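Transcriptional regulator (Vibrio virus VP882, PDB 7DWM) probably acts as a DNA-binding transcriptional regulator of a vibriophage and binds the small molecule 3,5-dimethylpyrazin-2-ol. Local coordinates at residues E46-M50 with D62-T67; L169-L173 with L211-M216. One frame throughout, in Å; residues are numbered along the deposited sequence.

Contact 1 of 2, residues E46-M50 with D62-T67; sequences ELVGM and DMDCET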
loop_
_atom_site.group_PDB
_atom_site.type_symbol
_atom_site.label_atom_id
_atom_site.label_comp_id
_atom_site.label_asym_id
_atom_site.label_seq_id
_atom_site.Cartn_x
_atom_site.Cartn_y
_atom_site.Cartn_z
ATOM N N GLU A 46 7.978 -16.992 -14.517
ATOM C CA GLU A 46 9.237 -17.272 -13.846
ATOM C C GLU A 46 9.114 -17.307 -12.331
ATOM O O GLU A 46 9.968 -17.908 -11.668
ATOM C CB GLU A 46 10.285 -16.233 -14.249
ATOM C CG GLU A 46 11.709 -16.644 -13.939
ATOM C CD GLU A 46 12.671 -16.254 -15.036
ATOM O OE1 GLU A 46 12.211 -15.755 -16.086
ATOM O OE2 GLU A 46 13.889 -16.447 -14.846
ATOM N N LEU A 47 8.070 -16.702 -11.765
ATOM C CA LEU A 47 7.879 -16.794 -10.321
ATOM C C LEU A 47 7.332 -18.165 -9.941
ATOM O O LEU A 47 7.687 -18.721 -8.896
ATOM C CB LEU A 47 6.954 -15.678 -9.845
ATOM C CG LEU A 47 6.620 -15.665 -8.357
ATOM C CD1 LEU A 47 7.755 -14.997 -7.609
ATOM C CD2 LEU A 47 5.303 -14.952 -8.081
ATOM N N VAL A 48 6.475 -18.727 -10.789
ATOM C CA VAL A 48 6.172 -20.150 -10.754
ATOM C C VAL A 48 7.329 -20.802 -11.508
ATOM O O VAL A 48 8.114 -20.105 -12.160
ATOM C CB VAL A 48 4.790 -20.428 -11.380
ATOM C CG1 VAL A 48 4.468 -21.922 -11.450
ATOM C CG2 VAL A 48 3.704 -19.694 -10.600
ATOM N N GLY A 49 7.461 -22.123 -11.422
ATOM C CA GLY A 49 8.569 -22.843 -12.029
ATOM C C GLY A 49 8.650 -22.773 -13.545
ATOM O O GLY A 49 9.529 -23.392 -14.153
ATOM N N MET A 50 7.743 -22.014 -14.168
ATOM C CA MET A 50 7.593 -21.981 -15.628
ATOM C C MET A 50 8.600 -21.021 -16.263
ATOM O O MET A 50 8.266 -20.089 -16.996
ATOM C CB MET A 50 6.158 -21.609 -15.976
ATOM C CG MET A 50 5.093 -22.343 -15.154
ATOM S SD MET A 50 4.942 -24.132 -15.454
ATOM C CE MET A 50 6.366 -24.777 -14.594
ATOM N N ASP A 62 -0.435 -25.191 -11.304
ATOM C CA ASP A 62 0.542 -25.139 -12.378
ATOM C C ASP A 62 1.594 -26.222 -12.173
ATOM O O ASP A 62 1.446 -27.114 -11.331
ATOM C CB ASP A 62 1.188 -23.757 -12.435
ATOM C CG ASP A 62 0.354 -22.745 -13.206
ATOM O OD1 ASP A 62 0.692 -22.502 -14.381
ATOM O OD2 ASP A 62 -0.624 -22.196 -12.649
ATOM N N MET A 63 2.663 -26.132 -12.963
ATOM C CA MET A 63 3.801 -27.036 -12.912
ATOM C C MET A 63 4.842 -26.398 -11.988
ATOM O O MET A 63 4.937 -25.168 -11.916
ATOM C CB MET A 63 4.413 -27.234 -14.305
ATOM C CG MET A 63 3.507 -27.567 -15.493
ATOM S SD MET A 63 3.487 -29.252 -16.118
ATOM C CE MET A 63 4.530 -28.939 -17.549
ATOM N N ASP A 64 5.554 -27.228 -11.229
ATOM C CA ASP A 64 6.856 -26.855 -10.660
ATOM C C ASP A 64 6.822 -25.691 -9.652
ATOM O O ASP A 64 7.777 -24.908 -9.561
ATOM C CB ASP A 64 7.812 -26.510 -11.804
ATOM C CG ASP A 64 8.290 -27.749 -12.580
ATOM O OD1 ASP A 64 7.510 -28.700 -12.724
ATOM O OD2 ASP A 64 9.444 -27.759 -13.064
ATOM N N CYS A 65 5.786 -25.646 -8.803
ATOM C CA CYS A 65 5.861 -24.675 -7.712
ATOM C C CYS A 65 4.752 -24.923 -6.712
ATOM O O CYS A 65 3.678 -25.413 -7.065
ATOM C CB CYS A 65 5.792 -23.219 -8.204
ATOM S SG CYS A 65 6.112 -22.048 -6.869
ATOM N N GLU A 66 5.031 -24.560 -5.463
ATOM C CA GLU A 66 4.157 -24.885 -4.345
ATOM C C GLU A 66 2.872 -24.073 -4.374
ATOM O O GLU A 66 1.900 -24.452 -3.706
ATOM C CB GLU A 66 4.889 -24.649 -3.019
ATOM C CG GLU A 66 6.223 -25.368 -2.907
ATOM C CD GLU A 66 6.171 -26.571 -1.987
ATOM O OE1 GLU A 66 7.250 -27.120 -1.680
ATOM O OE2 GLU A 66 5.058 -26.966 -1.573
ATOM N N THR A 67 2.868 -22.957 -5.119
ATOM C CA THR A 67 1.658 -22.176 -5.326
ATOM C C THR A 67 0.455 -23.054 -5.610
ATOM O O THR A 67 -0.652 -22.752 -5.151
ATOM C CB THR A 67 1.869 -21.196 -6.482
ATOM O OG1 THR A 67 2.654 -21.809 -7.505
ATOM C CG2 THR A 67 2.592 -19.949 -5.990
#
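In the PAS fold, the loop that carries the ligand-pocket residue Thr67 packs on Val48, Gly49 and Met50, which follow helix 42-47; Val48, the first residue to leave helical geometry, and Met50 are covered equally. The two methyls of Val48 meet different parts of the loop. CG1, placed anti to the backbone N (chi1 176°), points into the bend of 62-67 and lies 3.7 Å from Cys65 CB and 3.9 Å from Asp62 CB. CG2 is 3.9 Å from Thr67 OG1, so the valine backs a residue whose side chain also touches the bound 3,5-dimethylpyrazin-2-ol. Gly49 brings the two backbones together: its CA is 4.6 Å from that of Asp64, and it makes a CA-H...O contact to Asp64 O at 3.3 Å, with 130° at the hydrogen. Asp64 itself adopts a left-handed backbone conformation, and its carboxylate is taken by a salt bridge to Arg53. Met50, bent at chi2 and chi3, reaches the Met63 side chain, but as modelled their carbons sit too close together, so the details of this meeting are doubtful. Toward the sheet, Leu47 hydrogen-bonds through its backbone to Ala97 and rests on Phe103 and Phe105 of strand 99-110, while Thr67 packs on His94 and Tyr96 of strand 88-96.

Contact 2 of 2, residues L169-L173 with L211-M216; sequences LFFLL and LIDMAM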
loop_
_atom_site.group_PDB
_atom_site.type_symbol
_atom_site.label_atom_id
_atom_site.label_comp_id
_atom_site.label_asym_id
_atom_site.label_seq_id
_atom_site.Cartn_x
_atom_site.Cartn_y
_atom_site.Cartn_z
ATOM N N LEU A 169 5.322 -7.531 21.983
ATOM C CA LEU A 169 5.794 -6.219 21.552
ATOM C C LEU A 169 5.041 -5.727 20.320
ATOM O O LEU A 169 4.735 -4.533 20.214
ATOM C CB LEU A 169 7.299 -6.263 21.282
ATOM C CG LEU A 169 7.929 -4.900 20.992
ATOM C CD1 LEU A 169 7.783 -4.012 22.210
ATOM C CD2 LEU A 169 9.387 -5.055 20.606
ATOM N N PHE A 170 4.763 -6.625 19.366
ATOM C CA PHE A 170 3.943 -6.268 18.212
ATOM C C PHE A 170 2.638 -5.624 18.650
ATOM O O PHE A 170 2.220 -4.599 18.100
ATOM C CB PHE A 170 3.666 -7.510 17.355
ATOM C CG PHE A 170 2.945 -7.214 16.060
ATOM C CD1 PHE A 170 1.559 -7.205 16.002
ATOM C CD2 PHE A 170 3.659 -6.944 14.903
ATOM C CE1 PHE A 170 0.903 -6.929 14.816
ATOM C CE2 PHE A 170 3.007 -6.669 13.715
ATOM C CZ PHE A 170 1.629 -6.661 13.672
ATOM N N PHE A 171 1.982 -6.210 19.649
ATOM C CA PHE A 171 0.700 -5.645 20.057
ATOM C C PHE A 171 0.850 -4.468 21.020
ATOM O O PHE A 171 -0.039 -3.612 21.078
ATOM C CB PHE A 171 -0.192 -6.742 20.632
ATOM C CG PHE A 171 -0.717 -7.677 19.581
ATOM C CD1 PHE A 171 -1.495 -7.194 18.540
ATOM C CD2 PHE A 171 -0.408 -9.026 19.609
ATOM C CE1 PHE A 171 -1.968 -8.042 17.556
ATOM C CE2 PHE A 171 -0.882 -9.878 18.632
ATOM C CZ PHE A 171 -1.663 -9.386 17.604
ATOM N N LEU A 172 1.952 -4.401 21.771
ATOM C CA LEU A 172 2.222 -3.227 22.596
ATOM C C LEU A 172 2.399 -1.985 21.733
ATOM O O LEU A 172 1.808 -0.934 22.005
ATOM C CB LEU A 172 3.470 -3.464 23.449
ATOM C CG LEU A 172 3.330 -4.015 24.870
ATOM C CD1 LEU A 172 4.581 -3.674 25.655
ATOM C CD2 LEU A 172 2.089 -3.475 25.570
ATOM N N LEU A 173 3.219 -2.091 20.684
ATOM C CA LEU A 173 3.431 -0.990 19.751
ATOM C C LEU A 173 2.176 -0.608 18.978
ATOM O O LEU A 173 2.193 0.403 18.267
ATOM C CB LEU A 173 4.546 -1.355 18.768
ATOM C CG LEU A 173 5.932 -1.575 19.371
ATOM C CD1 LEU A 173 6.899 -2.104 18.324
ATOM C CD2 LEU A 173 6.453 -0.289 19.984
ATOM N N LEU A 211 10.190 2.012 26.977
ATOM C CA LEU A 211 10.205 0.865 26.074
ATOM C C LEU A 211 9.551 1.206 24.742
ATOM O O LEU A 211 10.082 0.878 23.676
ATOM C CB LEU A 211 9.505 -0.331 26.721
ATOM C CG LEU A 211 9.163 -1.485 25.772
ATOM C CD1 LEU A 211 10.423 -2.067 25.142
ATOM C CD2 LEU A 211 8.365 -2.572 26.481
ATOM N N ILE A 212 8.380 1.847 24.787
ATOM C CA ILE A 212 7.705 2.259 23.559
ATOM C C ILE A 212 8.600 3.187 22.749
ATOM O O ILE A 212 8.758 3.022 21.533
ATOM C CB ILE A 212 6.352 2.918 23.882
ATOM C CG1 ILE A 212 5.360 1.870 24.394
ATOM C CG2 ILE A 212 5.799 3.633 22.653
ATOM C CD1 ILE A 212 4.766 1.009 23.303
ATOM N N ASP A 213 9.214 4.169 23.415
ATOM C CA ASP A 213 10.056 5.125 22.701
ATOM C C ASP A 213 11.259 4.433 22.064
ATOM O O ASP A 213 11.563 4.643 20.881
ATOM C CB ASP A 213 10.508 6.232 23.651
ATOM C CG ASP A 213 9.413 7.242 23.929
ATOM O OD1 ASP A 213 8.555 7.455 23.044
ATOM O OD2 ASP A 213 9.411 7.820 25.036
ATOM N N MET A 214 11.955 3.596 22.838
ATOM C CA MET A 214 13.122 2.885 22.328
ATOM C C MET A 214 12.752 1.989 21.151
ATOM O O MET A 214 13.437 1.985 20.121
ATOM C CB MET A 214 13.759 2.062 23.448
ATOM C CG MET A 214 14.712 2.843 24.336
ATOM S SD MET A 214 15.367 1.810 25.659
ATOM C CE MET A 214 15.959 3.053 26.804
ATOM N N ALA A 215 11.674 1.213 21.289
ATOM C CA ALA A 215 11.279 0.300 20.222
ATOM C C ALA A 215 10.871 1.055 18.964
ATOM O O ALA A 215 11.215 0.645 17.850
ATOM C CB ALA A 215 10.143 -0.603 20.699
ATOM N N MET A 216 10.129 2.157 19.115
ATOM C CA MET A 216 9.735 2.931 17.943
ATOM C C MET A 216 10.945 3.551 17.259
ATOM O O MET A 216 10.988 3.644 16.026
ATOM C CB MET A 216 8.720 4.005 18.330
ATOM C CG MET A 216 7.353 3.452 18.697
ATOM S SD MET A 216 6.538 2.581 17.341
ATOM C CE MET A 216 4.876 2.433 17.998
#
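The backbone hydrogen bond from Leu173 N to Leu169 O, 2.9 Å long, ties together two of the three leucines that 169-173 turns to helix 208-217. The side-chain pairings across the segments are apolar. Leu173 carries most of the packing, its CD2 lying 3.8 Å from Ala215 CB, 3.9 Å from Ile212 CD1 and 3.7 Å from Met216 CE. The bend of Met216 at chi2 (-62°), followed by an extended chi3, lays its thioether alongside Leu173, and the two side chains run past each other in opposite directions. Next to Leu173 in the chain, Leu172 crosses Leu211 at about a right angle, with Leu172 CD1 4.0 Å from Leu211 CD2; one turn earlier, Leu169 CD1 adds a looser contact, 4.4 Å from Ala215 CB. These residues join the first and last helices of the LuxR-type helix-turn-helix domain. Helix 189-203 completes the core, as Phe203 packs on Leu169, Leu211 and Ala215, and Ile181 of helix 178-185 touches Leu172. The second subunit reaches both segments: its Ser222 bonds weakly to Leu173 O, and its Tyr221 packs on Ile212 and hydrogen-bonds to Asp213 of helix 208-217.

How the contacts relate
Contact 1 and contact 2 bury the same area, 323 Å² each, yet differ in depth and chemistry. Contact 2 is a core contact between two helices: six of its seven touching residues are buried, and aliphatic side chains do nearly all the work. Contact 1 is only partly buried, with three buried and two exposed among nine, and it combines the side chains of Val48 and Met50 with a close backbone approach at Gly49. The two share no helix or strand. One lies in the PAS fold near the ligand, the other in the LuxR-type domain beside the second subunit. Their centres are 39 Å apart and their nearest atoms about 23 Å, so neither touches the other.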